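Local atomic coordinates of probable oxidoreductase (Mycobacterium abscessus, PDB entry 4EYE), a protein that probably acts as an oxidoreductase of the quinone oxidoreductase type within the medium-chain dehydrogenase/reductase superfamily. Residues A[55-61]-A[337-342]; A[84-90]-A[102-108]; A[226-231]-A[246-252]. All blocks are in the same frame, centred on the assembly; numbering follows the deposited sequence.

Overall arrangement
Contacts 1 and 2 are neighbours in the mixed sheet of the GroES-like catalytic domain, about 11 Å apart between centres, because strands 57-59 and 85-92 pair with each other. Contact 1 is largely buried and joins residues far apart in sequence; contact 2 is a local hairpin, partly buried and more open at its turn end. The salt bridge between Lys337 NZ and Glu85 OE1 (2.7 Å) ties them together. Contact 3, about 36 Å from contact 1 between centres, is mostly buried in the parallel sheet, with an exposed turn at 249-250. Antiparallel ladders with valine packing dominate the first two; contact 3 adds a methionine methyl over a guanidinium face and an arginine that also bonds a backbone carbonyl.

Contact 1: A[55-61]-A[337-342]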
ATOM      1  N   VAL A  55      -2.530   0.810 -18.918  1.00 17.67           N
ATOM      2  CA  VAL A  55      -1.723   0.841 -17.692  1.00 17.41           C
ATOM      3  C   VAL A  55      -0.427   1.570 -17.996  1.00 17.81           C
ATOM      4  O   VAL A  55       0.293   1.168 -18.923  1.00 18.18           O
ATOM      5  CB  VAL A  55      -1.453  -0.596 -17.157  1.00 17.03           C
ATOM      6  CG1 VAL A  55      -0.541  -0.594 -15.930  1.00 16.69           C
ATOM      7  CG2 VAL A  55      -2.778  -1.299 -16.829  1.00 16.93           C
ATOM      8  N   LYS A  56      -0.136   2.617 -17.218  1.00 18.04           N
ATOM      9  CA  LYS A  56       1.172   3.278 -17.248  1.00 18.49           C
ATOM     10  C   LYS A  56       2.071   2.911 -16.089  1.00 17.72           C
ATOM     11  O   LYS A  56       3.264   3.055 -16.169  1.00 17.85           O
ATOM     12  CB  LYS A  56       0.995   4.822 -17.309  1.00 19.65           C
ATOM     13  CG  LYS A  56       0.069   5.260 -18.469  1.00 20.93           C
ATOM     14  CD  LYS A  56       0.751   5.047 -19.828  1.00 22.74           C
ATOM     15  CE  LYS A  56      -0.226   5.254 -20.992  1.00 24.53           C
ATOM     16  NZ  LYS A  56       0.411   4.832 -22.259  1.00 26.93           N
ATOM     17  N   ALA A  57       1.489   2.524 -14.950  1.00 17.00           N
ATOM     18  CA  ALA A  57       2.272   2.038 -13.866  1.00 16.65           C
ATOM     19  C   ALA A  57       1.420   0.980 -13.106  1.00 16.24           C
ATOM     20  O   ALA A  57       0.250   1.212 -12.837  1.00 16.12           O
ATOM     21  CB  ALA A  57       2.724   3.203 -12.965  1.00 16.69           C
ATOM     22  N   ALA A  58       2.007  -0.157 -12.826  1.00 16.02           N
ATOM     23  CA  ALA A  58       1.372  -1.231 -12.026  1.00 15.90           C
ATOM     24  C   ALA A  58       2.102  -1.353 -10.715  1.00 15.89           C
ATOM     25  O   ALA A  58       3.316  -1.592 -10.684  1.00 15.91           O
ATOM     26  CB  ALA A  58       1.450  -2.572 -12.771  1.00 15.80           C
ATOM     27  N   GLY A  59       1.389  -1.227  -9.619  1.00 15.96           N
ATOM     28  CA  GLY A  59       2.029  -1.368  -8.329  1.00 16.16           C
ATOM     29  C   GLY A  59       2.418  -2.795  -8.023  1.00 16.30           C
ATOM     30  O   GLY A  59       1.709  -3.729  -8.392  1.00 16.51           O
ATOM     31  N   VAL A  60       3.551  -2.956  -7.353  1.00 16.61           N
ATOM     32  CA  VAL A  60       3.941  -4.214  -6.725  1.00 16.94           C
ATOM     33  C   VAL A  60       3.581  -4.079  -5.231  1.00 17.49           C
ATOM     34  O   VAL A  60       3.970  -3.090  -4.542  1.00 17.54           O
ATOM     35  CB  VAL A  60       5.433  -4.492  -6.963  1.00 16.97           C
ATOM     36  CG1 VAL A  60       5.904  -5.785  -6.270  1.00 17.15           C
ATOM     37  CG2 VAL A  60       5.683  -4.582  -8.487  1.00 16.85           C
ATOM     38  N   CYS A  61       2.768  -4.998  -4.734  1.00 18.01           N
ATOM     39  CA  CYS A  61       2.433  -5.018  -3.311  1.00 18.80           C
ATOM     40  C   CYS A  61       2.592  -6.449  -2.735  1.00 19.56           C
ATOM     41  O   CYS A  61       2.685  -7.445  -3.496  1.00 19.03           O
ATOM     42  CB  CYS A  61       1.021  -4.511  -3.100  1.00 19.14           C
ATOM     43  SG  CYS A  61      -0.293  -5.624  -3.682  0.89 20.14           S
ATOM     44  N   LYS A 337       7.689   2.369  -2.631  1.00 17.10           N
ATOM     45  CA  LYS A 337       6.928   1.643  -3.615  1.00 16.41           C
ATOM     46  C   LYS A 337       7.780   1.311  -4.858  1.00 16.35           C
ATOM     47  O   LYS A 337       8.519   2.139  -5.362  1.00 16.42           O
ATOM     48  CB  LYS A 337       5.697   2.473  -4.018  1.00 16.04           C
ATOM     49  CG  LYS A 337       4.657   1.694  -4.830  1.00 15.85           C
ATOM     50  CD  LYS A 337       3.879   0.742  -3.901  1.00 15.64           C
ATOM     51  CE  LYS A 337       2.905  -0.134  -4.643  1.00 15.55           C
ATOM     52  NZ  LYS A 337       2.126  -0.984  -3.691  1.00 15.49           N
ATOM     53  N   MET A 338       7.579   0.113  -5.384  1.00 16.15           N
ATOM     54  CA  MET A 338       8.075  -0.289  -6.684  1.00 16.22           C
ATOM     55  C   MET A 338       6.889  -0.366  -7.658  1.00 15.83           C
ATOM     56  O   MET A 338       5.830  -0.885  -7.297  1.00 15.50           O
ATOM     57  CB  MET A 338       8.689  -1.676  -6.584  1.00 16.57           C
ATOM     58  CG  MET A 338       8.891  -2.447  -7.891  1.00 16.86           C
ATOM     59  SD  MET A 338       9.559  -4.142  -7.618  1.00 17.42           S
ATOM     60  CE  MET A 338      11.312  -3.880  -7.537  1.00 17.58           C
ATOM     61  N   VAL A 339       7.132   0.030  -8.909  1.00 15.76           N
ATOM     62  CA  VAL A 339       6.143  -0.141  -9.943  1.00 15.63           C
ATOM     63  C   VAL A 339       6.761  -0.792 -11.165  1.00 15.89           C
ATOM     64  O   VAL A 339       7.989  -0.763 -11.364  1.00 16.08           O
ATOM     65  CB  VAL A 339       5.423   1.193 -10.300  1.00 15.52           C
ATOM     66  CG1 VAL A 339       4.897   1.915  -9.042  1.00 15.33           C
ATOM     67  CG2 VAL A 339       6.357   2.143 -11.033  1.00 15.79           C
ATOM     68  N   LEU A 340       5.888  -1.389 -11.962  1.00 15.91           N
ATOM     69  CA  LEU A 340       6.207  -1.926 -13.243  1.00 16.25           C
ATOM     70  C   LEU A 340       5.663  -1.013 -14.307  1.00 16.65           C
ATOM     71  O   LEU A 340       4.528  -0.508 -14.205  1.00 16.58           O
ATOM     72  CB  LEU A 340       5.573  -3.332 -13.406  1.00 16.15           C
ATOM     73  CG  LEU A 340       5.877  -4.348 -12.331  1.00 16.08           C
ATOM     74  CD1 LEU A 340       5.252  -5.745 -12.639  1.00 16.12           C
ATOM     75  CD2 LEU A 340       7.384  -4.468 -12.045  1.00 16.30           C
ATOM     76  N   VAL A 341       6.441  -0.812 -15.351  1.00 17.37           N
ATOM     77  CA  VAL A 341       6.077   0.104 -16.440  1.00 18.02           C
ATOM     78  C   VAL A 341       5.978  -0.661 -17.760  1.00 18.79           C
ATOM     79  O   VAL A 341       6.995  -1.173 -18.223  1.00 19.23           O
ATOM     80  CB  VAL A 341       7.148   1.164 -16.627  1.00 18.28           C
ATOM     81  CG1 VAL A 341       6.672   2.235 -17.651  1.00 18.57           C
ATOM     82  CG2 VAL A 341       7.516   1.775 -15.279  1.00 18.09           C
ATOM     83  N   PRO A 342       4.767  -0.755 -18.348  1.00 19.27           N
ATOM     84  CA  PRO A 342       4.550  -1.548 -19.520  1.00 20.10           C
ATOM     85  C   PRO A 342       5.246  -0.976 -20.750  1.00 21.32           C
ATOM     86  O   PRO A 342       5.823  -1.756 -21.508  1.00 22.52           O
ATOM     87  CB  PRO A 342       3.023  -1.500 -19.699  1.00 19.97           C
ATOM     88  CG  PRO A 342       2.493  -1.333 -18.338  1.00 19.41           C
ATOM     89  CD  PRO A 342       3.494  -0.361 -17.718  1.00 19.25           C
ATOM     90  OXT PRO A 342       5.333   0.249 -20.918  1.00 22.19           O
TER
HETATM   91  O   HOH W   1       6.358  -2.011  -3.972  1.00 15.43           O
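The flat peptide groups at Ala58 and Leu340 pair in both directions, each donor N in the plane of the other's carbonyl: Ala58 N to Leu340 O and Leu340 N to Ala58 O are both 2.9 Å. The Val60 carbonyl is met differently, since Lys337 NZ sits above its plane, 54° out, at 2.9 Å from Val60 O. This is the ladder by which the C-terminal strand 337-341 joins strand 57-59 in the mixed sheet of the GroES-like domain of the medium-chain dehydrogenase/reductase fold. It continues with Val60 N to Met338 O at 3.1 Å, and a water then bridges Val60 O and Met338 N. On one face of the sheet the CG2 branch of Val60 is the central contact, touching Met338 CG and, at about a right angle, Leu340 CG; Leu326 and Phe329 of helix 322-330 also pack on Val60. On the other face Ala57 CB approaches Val339 CG2, and helix 134-140 covers Val339. Lys337 runs on this side: its chain bends at chi2 (75°), carrying CE past Gly59 CA at 4.0 Å. Its NZ also forms a salt bridge with Glu85 OE1 of the neighbouring strand, which, with the bond to Val60, gives this buried ammonium group two oxygen partners. Opposite Ala87 the chain spends two residues, Lys56 and Ala57, a classic beta bulge where strand 51-55 passes into 57-59. Beyond Gly59 the chain leads to Cys61, the N-cap of helix 62-68. At the opposite end, beside the exposed C-terminus, the Pro342 ring crosses Val55 at about a right angle, with its CG 3.4 Å from Val55 O and 3.9 Å from Val55 CG1.

Contact 2: A[84-90]-A[102-108]; sequences IETAGVV and GDRVMAF
A beta hairpin of the GroES-like domain pairs strand 85-90 with strand 104-108 in antiparallel fashion. Thr86 with Ala107 and Gly88 with Val105 are its hydrogen-bonded pairs; Ala107 N reaches Thr86 O at 2.8 Å, and Gly88 N lies nearly in line with the C=O bond of Val105. Toward the turn, Val90 N binds Asp103 O and Gly102 N binds Val90 O, both at 2.8 Å. On one face, Val90 CG2 touches both methyls of Val105, CG1 and CG2, at 3.6 Å, the two side chains crossing at about a right angle beside strand 51-55. Further along this face, Thr86 OG1 stands between its backbone N and carbonyl carbon (chi1 56°), which brings it to 3.2 Å from Ala107 CB, and a water lies 2.7 Å from Thr86 OG1. The other face carries Ala87 and Met106, packed under helix 134-140. There Arg104 NH2 forms a salt bridge with Asp134, and Glu85 OE2 accepts from Ala142 N. With strands 51-55 and 57-59 paired along its other edge, strand 85-92 is an interior strand of the curled sheet characteristic of the GroES-like catalytic domain in medium-chain dehydrogenases.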
ATOM      1  N   ILE A  84      -2.786  -5.928  -8.272  1.00 17.22           N
ATOM      2  CA  ILE A  84      -4.002  -5.357  -7.762  1.00 17.44           C
ATOM      3  C   ILE A  84      -4.156  -3.889  -8.119  1.00 17.45           C
ATOM      4  O   ILE A  84      -5.269  -3.415  -8.206  1.00 18.07           O
ATOM      5  CB  ILE A  84      -4.081  -5.496  -6.241  1.00 17.74           C
ATOM      6  CG1 ILE A  84      -4.251  -6.975  -5.839  1.00 18.13           C
ATOM      7  CG2 ILE A  84      -5.141  -4.540  -5.701  1.00 17.84           C
ATOM      8  CD1 ILE A  84      -4.366  -7.175  -4.304  1.00 18.63           C
ATOM      9  N   GLU A  85      -3.069  -3.179  -8.287  1.00 17.15           N
ATOM     10  CA  GLU A  85      -3.067  -1.711  -8.333  1.00 17.14           C
ATOM     11  C   GLU A  85      -2.543  -1.250  -9.673  1.00 16.53           C
ATOM     12  O   GLU A  85      -1.440  -1.650 -10.035  1.00 16.24           O
ATOM     13  CB  GLU A  85      -2.026  -1.165  -7.344  1.00 17.57           C
ATOM     14  CG  GLU A  85      -2.208  -1.419  -5.919  1.00 18.40           C
ATOM     15  CD  GLU A  85      -0.985  -0.971  -5.147  1.00 19.03           C
ATOM     16  OE1 GLU A  85       0.109  -1.608  -5.360  1.00 20.23           O
ATOM     17  OE2 GLU A  85      -1.128  -0.022  -4.350  1.00 19.24           O
ATOM     18  N   THR A  86      -3.287  -0.379 -10.351  1.00 16.27           N
ATOM     19  CA  THR A  86      -2.838   0.256 -11.629  1.00 16.09           C
ATOM     20  C   THR A  86      -3.177   1.725 -11.683  1.00 16.15           C
ATOM     21  O   THR A  86      -4.130   2.200 -11.012  1.00 16.24           O
ATOM     22  CB  THR A  86      -3.440  -0.426 -12.883  1.00 16.07           C
ATOM     23  OG1 THR A  86      -4.874  -0.451 -12.831  1.00 16.15           O
ATOM     24  CG2 THR A  86      -2.896  -1.905 -13.029  1.00 15.97           C
ATOM     25  N   ALA A  87      -2.414   2.454 -12.496  1.00 16.17           N
ATOM     26  CA  ALA A  87      -2.720   3.795 -12.840  1.00 16.43           C
ATOM     27  C   ALA A  87      -2.378   3.991 -14.318  1.00 16.72           C
ATOM     28  O   ALA A  87      -1.392   3.431 -14.831  1.00 16.64           O
ATOM     29  CB  ALA A  87      -1.956   4.784 -11.951  1.00 16.45           C
ATOM     30  N   GLY A  88      -3.214   4.756 -15.010  1.00 17.04           N
ATOM     31  CA  GLY A  88      -2.997   5.022 -16.423  1.00 17.47           C
ATOM     32  C   GLY A  88      -4.093   5.912 -17.013  1.00 17.97           C
ATOM     33  O   GLY A  88      -4.526   6.853 -16.350  1.00 17.96           O
ATOM     34  N   VAL A  89      -4.537   5.580 -18.229  1.00 18.39           N
ATOM     35  CA  VAL A  89      -5.437   6.443 -18.982  1.00 19.10           C
ATOM     36  C   VAL A  89      -6.594   5.592 -19.416  1.00 19.27           C
ATOM     37  O   VAL A  89      -6.429   4.481 -19.932  1.00 19.19           O
ATOM     38  CB  VAL A  89      -4.715   7.100 -20.215  1.00 19.57           C
ATOM     39  CG1 VAL A  89      -5.654   7.934 -21.068  1.00 20.07           C
ATOM     40  CG2 VAL A  89      -3.592   8.004 -19.750  1.00 19.57           C
ATOM     41  N   VAL A  90      -7.783   6.090 -19.184  1.00 19.87           N
ATOM     42  CA  VAL A  90      -8.968   5.367 -19.601  1.00 20.16           C
ATOM     43  C   VAL A  90      -9.013   5.259 -21.120  1.00 21.08           C
ATOM     44  O   VAL A  90      -8.879   6.269 -21.797  1.00 21.36           O
ATOM     45  CB  VAL A  90     -10.227   6.082 -19.142  1.00 20.33           C
ATOM     46  CG1 VAL A  90     -11.467   5.481 -19.815  1.00 20.40           C
ATOM     47  CG2 VAL A  90     -10.337   6.069 -17.586  1.00 19.93           C
ATOM     48  N   GLY A 102      -9.433   8.992 -22.008  1.00 23.90           N
ATOM     49  CA  GLY A 102      -8.486  10.070 -21.770  1.00 23.23           C
ATOM     50  C   GLY A 102      -8.292  10.487 -20.323  1.00 22.54           C
ATOM     51  O   GLY A 102      -7.273  11.106 -19.999  1.00 22.74           O
ATOM     52  N   ASP A 103      -9.227  10.130 -19.438  1.00 22.00           N
ATOM     53  CA  ASP A 103      -9.108  10.460 -18.049  1.00 21.42           C
ATOM     54  C   ASP A 103      -7.892   9.706 -17.457  1.00 20.35           C
ATOM     55  O   ASP A 103      -7.672   8.500 -17.756  1.00 19.61           O
ATOM     56  CB  ASP A 103     -10.343  10.072 -17.254  1.00 22.00           C
ATOM     57  CG  ASP A 103     -11.567  10.999 -17.505  1.00 22.98           C
ATOM     58  OD1 ASP A 103     -11.477  12.056 -18.128  1.00 23.72           O
ATOM     59  OD2 ASP A 103     -12.642  10.609 -17.049  1.00 23.93           O
ATOM     60  N   ARG A 104      -7.150  10.417 -16.630  1.00 19.63           N
ATOM     61  CA  ARG A 104      -6.080   9.819 -15.842  1.00 19.33           C
ATOM     62  C   ARG A 104      -6.705   9.227 -14.552  1.00 18.95           C
ATOM     63  O   ARG A 104      -7.285   9.960 -13.720  1.00 18.98           O
ATOM     64  CB  ARG A 104      -5.084  10.873 -15.447  1.00 19.54           C
ATOM     65  CG  ARG A 104      -4.275  11.421 -16.607  1.00 19.82           C
ATOM     66  CD  ARG A 104      -3.277  12.419 -16.040  1.00 20.00           C
ATOM     67  NE  ARG A 104      -2.239  11.706 -15.328  1.00 19.73           N
ATOM     68  CZ  ARG A 104      -1.582  12.108 -14.233  1.00 19.64           C
ATOM     69  NH1 ARG A 104      -1.895  13.223 -13.564  1.00 19.59           N
ATOM     70  NH2 ARG A 104      -0.644  11.294 -13.736  1.00 19.36           N
ATOM     71  N   VAL A 105      -6.595   7.925 -14.389  1.00 18.36           N
ATOM     72  CA  VAL A 105      -7.289   7.218 -13.308  1.00 18.09           C
ATOM     73  C   VAL A 105      -6.342   6.234 -12.591  1.00 18.16           C
ATOM     74  O   VAL A 105      -5.311   5.789 -13.139  1.00 17.78           O
ATOM     75  CB  VAL A 105      -8.509   6.442 -13.835  1.00 18.03           C
ATOM     76  CG1 VAL A 105      -9.644   7.386 -14.318  1.00 18.07           C
ATOM     77  CG2 VAL A 105      -8.067   5.410 -14.910  1.00 17.78           C
ATOM     78  N   MET A 106      -6.724   5.946 -11.345  1.00 18.52           N
ATOM     79  CA  MET A 106      -6.222   4.858 -10.544  1.00 18.80           C
ATOM     80  C   MET A 106      -7.288   3.754 -10.548  1.00 19.00           C
ATOM     81  O   MET A 106      -8.485   4.054 -10.599  1.00 18.96           O
ATOM     82  CB  MET A 106      -5.983   5.336  -9.128  1.00 19.27           C
ATOM     83  CG  MET A 106      -4.848   6.346  -9.045  1.00 19.75           C
ATOM     84  SD  MET A 106      -5.030   7.566  -7.734  1.00 21.51           S
ATOM     85  CE  MET A 106      -5.085   6.546  -6.281  1.00 20.74           C
ATOM     86  N   ALA A 107      -6.853   2.494 -10.513  1.00 18.79           N
ATOM     87  CA  ALA A 107      -7.747   1.363 -10.632  1.00 19.15           C
ATOM     88  C   ALA A 107      -7.295   0.261  -9.652  1.00 19.55           C
ATOM     89  O   ALA A 107      -6.081   0.067  -9.387  1.00 19.22           O
ATOM     90  CB  ALA A 107      -7.735   0.820 -12.056  1.00 19.02           C
ATOM     91  N   PHE A 108      -8.253  -0.464  -9.107  1.00 20.39           N
ATOM     92  CA  PHE A 108      -7.908  -1.661  -8.371  1.00 20.83           C
ATOM     93  C   PHE A 108      -8.766  -2.821  -8.765  1.00 21.51           C
ATOM     94  O   PHE A 108      -9.936  -2.635  -9.044  1.00 20.95           O
ATOM     95  CB  PHE A 108      -7.921  -1.400  -6.893  1.00 21.38           C
ATOM     96  CG  PHE A 108      -9.218  -0.880  -6.355  1.00 22.20           C
ATOM     97  CD1 PHE A 108     -10.107  -1.762  -5.754  1.00 22.71           C
ATOM     98  CD2 PHE A 108      -9.520   0.484  -6.342  1.00 22.39           C
ATOM     99  CE1 PHE A 108     -11.314  -1.315  -5.223  1.00 23.09           C
ATOM    100  CE2 PHE A 108     -10.748   0.940  -5.776  1.00 23.00           C
ATOM    101  CZ  PHE A 108     -11.628   0.041  -5.216  1.00 22.80           C
TER
HETATM  102  O   HOH W   2      -5.893  -2.472 -11.334  1.00 16.73           O

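Contact 3: A[226-231]-A[246-252]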
ATOM      1  N   ALA A 226       6.801   8.698  28.447  1.00 40.18           N
ATOM      2  CA  ALA A 226       5.314   8.659  28.399  1.00 39.00           C
ATOM      3  C   ALA A 226       4.791   7.576  27.468  1.00 38.51           C
ATOM      4  O   ALA A 226       3.638   7.127  27.589  1.00 39.13           O
ATOM      5  CB  ALA A 226       4.775  10.000  27.949  1.00 37.70           C
ATOM      6  N   GLY A 227       5.629   7.154  26.524  1.00 36.59           N
ATOM      7  CA  GLY A 227       5.198   6.171  25.540  1.00 34.17           C
ATOM      8  C   GLY A 227       4.545   6.812  24.325  1.00 31.55           C
ATOM      9  O   GLY A 227       4.319   8.025  24.277  1.00 31.98           O
ATOM     10  N   VAL A 228       4.237   6.006  23.319  1.00 28.87           N
ATOM     11  CA  VAL A 228       3.597   6.573  22.132  1.00 27.17           C
ATOM     12  C   VAL A 228       2.101   6.444  22.229  1.00 26.26           C
ATOM     13  O   VAL A 228       1.593   5.557  22.899  1.00 26.90           O
ATOM     14  CB  VAL A 228       4.101   5.930  20.838  1.00 26.25           C
ATOM     15  CG1 VAL A 228       5.601   6.163  20.739  1.00 25.99           C
ATOM     16  CG2 VAL A 228       3.756   4.442  20.804  1.00 25.79           C
ATOM     17  N   ASP A 229       1.397   7.298  21.507  1.00 25.21           N
ATOM     18  CA  ASP A 229      -0.064   7.259  21.504  1.00 24.56           C
ATOM     19  C   ASP A 229      -0.621   6.186  20.616  1.00 23.78           C
ATOM     20  O   ASP A 229      -1.699   5.657  20.883  1.00 23.99           O
ATOM     21  CB  ASP A 229      -0.585   8.590  21.053  1.00 24.42           C
ATOM     22  CG  ASP A 229      -0.135   9.695  21.970  1.00 24.79           C
ATOM     23  OD1 ASP A 229      -0.495   9.622  23.162  1.00 24.72           O
ATOM     24  OD2 ASP A 229       0.535  10.617  21.496  1.00 24.62           O
ATOM     25  N   MET A 230       0.128   5.874  19.567  1.00 22.90           N
ATOM     26  CA  MET A 230      -0.282   4.927  18.561  1.00 22.50           C
ATOM     27  C   MET A 230       0.901   4.201  17.979  1.00 22.18           C
ATOM     28  O   MET A 230       1.965   4.776  17.767  1.00 22.11           O
ATOM     29  CB  MET A 230      -1.028   5.659  17.426  1.00 22.13           C
ATOM     30  CG  MET A 230      -1.566   4.730  16.331  1.00 21.81           C
ATOM     31  SD  MET A 230      -2.469   5.686  15.080  1.00 21.35           S
ATOM     32  CE  MET A 230      -3.828   6.303  16.080  1.00 21.31           C
ATOM     33  N   VAL A 231       0.698   2.925  17.693  1.00 22.09           N
ATOM     34  CA  VAL A 231       1.689   2.129  17.025  1.00 21.94           C
ATOM     35  C   VAL A 231       1.054   1.620  15.740  1.00 21.81           C
ATOM     36  O   VAL A 231      -0.089   1.144  15.755  1.00 22.29           O
ATOM     37  CB  VAL A 231       2.171   0.943  17.910  1.00 22.11           C
ATOM     38  CG1 VAL A 231       2.954  -0.055  17.074  1.00 21.73           C
ATOM     39  CG2 VAL A 231       2.964   1.422  19.122  1.00 22.10           C
ATOM     40  N   THR A 246       5.726  -0.109  24.272  1.00 32.55           N
ATOM     41  CA  THR A 246       6.012   1.303  23.995  1.00 31.25           C
ATOM     42  C   THR A 246       4.774   2.201  24.198  1.00 30.65           C
ATOM     43  O   THR A 246       4.869   3.417  24.088  1.00 30.94           O
ATOM     44  CB  THR A 246       6.578   1.491  22.556  1.00 30.20           C
ATOM     45  OG1 THR A 246       5.548   1.244  21.601  1.00 28.16           O
ATOM     46  CG2 THR A 246       7.778   0.539  22.290  1.00 29.59           C
ATOM     47  N   LEU A 247       3.619   1.611  24.478  1.00 31.65           N
ATOM     48  CA  LEU A 247       2.355   2.368  24.411  1.00 31.59           C
ATOM     49  C   LEU A 247       2.102   3.211  25.646  1.00 32.23           C
ATOM     50  O   LEU A 247       2.353   2.768  26.772  1.00 32.86           O
ATOM     51  CB  LEU A 247       1.176   1.431  24.221  1.00 31.26           C
ATOM     52  CG  LEU A 247       0.993   0.881  22.821  1.00 30.93           C
ATOM     53  CD1 LEU A 247      -0.020  -0.263  22.900  1.00 31.54           C
ATOM     54  CD2 LEU A 247       0.545   1.981  21.862  1.00 30.18           C
ATOM     55  N   ALA A 248       1.607   4.426  25.426  1.00 32.07           N
ATOM     56  CA  ALA A 248       1.144   5.275  26.517  1.00 31.74           C
ATOM     57  C   ALA A 248      -0.123   4.690  27.080  1.00 32.51           C
ATOM     58  O   ALA A 248      -0.739   3.775  26.486  1.00 31.34           O
ATOM     59  CB  ALA A 248       0.873   6.683  26.021  1.00 31.31           C
ATOM     60  N   SER A 249      -0.538   5.256  28.210  1.00 32.82           N
ATOM     61  CA  SER A 249      -1.879   5.029  28.712  1.00 32.95           C
ATOM     62  C   SER A 249      -2.898   5.381  27.642  1.00 31.50           C
ATOM     63  O   SER A 249      -2.806   6.418  27.027  1.00 31.46           O
ATOM     64  CB  SER A 249      -2.147   5.873  29.971  1.00 34.29           C
ATOM     65  OG  SER A 249      -3.535   5.847  30.278  1.00 34.52           O
ATOM     66  N   GLU A 250      -3.875   4.503  27.451  1.00 31.04           N
ATOM     67  CA  GLU A 250      -4.910   4.659  26.462  1.00 30.69           C
ATOM     68  C   GLU A 250      -4.349   4.715  25.028  1.00 29.61           C
ATOM     69  O   GLU A 250      -5.045   5.137  24.122  1.00 30.18           O
ATOM     70  CB  GLU A 250      -5.801   5.859  26.754  1.00 31.07           C
ATOM     71  CG  GLU A 250      -6.463   5.833  28.131  1.00 32.06           C
ATOM     72  CD  GLU A 250      -7.330   7.062  28.341  1.00 32.13           C
ATOM     73  OE1 GLU A 250      -6.805   8.107  28.728  1.00 32.66           O
ATOM     74  OE2 GLU A 250      -8.542   7.000  28.126  1.00 33.26           O
ATOM     75  N   GLY A 251      -3.125   4.245  24.825  1.00 28.72           N
ATOM     76  CA  GLY A 251      -2.560   4.171  23.484  1.00 27.70           C
ATOM     77  C   GLY A 251      -3.199   3.068  22.652  1.00 27.62           C
ATOM     78  O   GLY A 251      -3.925   2.217  23.166  1.00 27.58           O
ATOM     79  N   ARG A 252      -2.957   3.083  21.346  1.00 26.99           N
ATOM     80  CA  ARG A 252      -3.529   2.068  20.532  1.00 27.03           C
ATOM     81  C   ARG A 252      -2.587   1.548  19.484  1.00 26.51           C
ATOM     82  O   ARG A 252      -1.749   2.266  18.948  1.00 25.55           O
ATOM     83  CB  ARG A 252      -4.870   2.510  19.968  1.00 27.29           C
ATOM     84  CG  ARG A 252      -4.860   3.855  19.304  1.00 28.10           C
ATOM     85  CD  ARG A 252      -5.325   4.980  20.189  1.00 27.92           C
ATOM     86  NE  ARG A 252      -5.701   6.117  19.364  1.00 27.31           N
ATOM     87  CZ  ARG A 252      -5.112   7.301  19.329  1.00 26.90           C
ATOM     88  NH1 ARG A 252      -4.055   7.571  20.064  1.00 28.19           N
ATOM     89  NH2 ARG A 252      -5.579   8.233  18.524  1.00 26.60           N
TER
HETATM   90  O   HOH W   3       1.132   7.089  29.238  1.00 39.32           O
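Gly227 and Thr246 meet in the tightest part of this contact, Gly227 CA lying only 3.1 Å from Thr246 O. Next to them Val228 N donates to Thr246 O and Ala248 N to Val228 O, both at 2.8 Å. On the sheet face, buried Val231 CG2 packs on Leu247 CD2 at 3.7 Å and on Thr246 OG1, whose hydroxyl also bonds to Ala243 O. The ladder runs on through Val231 N to Arg252 O.

Arg252, partly exposed, folds back on the strand beside it, and the Met230 CE methyl lies over one face of its guanidinium, 3.5 Å above the plane and offset toward its rim. The arginine chain is bent at chi2 (-97°), and NH1 reaches Asp229 O at 3.1 Å from above the carbonyl plane, while the backbone N of Arg252 binds Asp229 O at 2.9 Å from the opposite face. The carbonyl thus accepts from two donors, the NH1 bond being bent and well off the lone pairs. Arg252 NH2 goes on to Gly155 O and makes a salt bridge with Glu161, so the group is fixed at several points.

The loose side lies beyond Ala248, where a type II turn from Ala248 to Gly251 leaves Ser249 and Glu250 exposed. Here a water joins Ala226 O to Ser249 N. Strands 228-233 and 251-255, parallel neighbours joined through helix 240-245, make a beta-alpha-beta unit of the Rossmann-like domain, whose six-stranded parallel sheet has the 3-2-1-4-5-6 order of dinucleotide-binding folds.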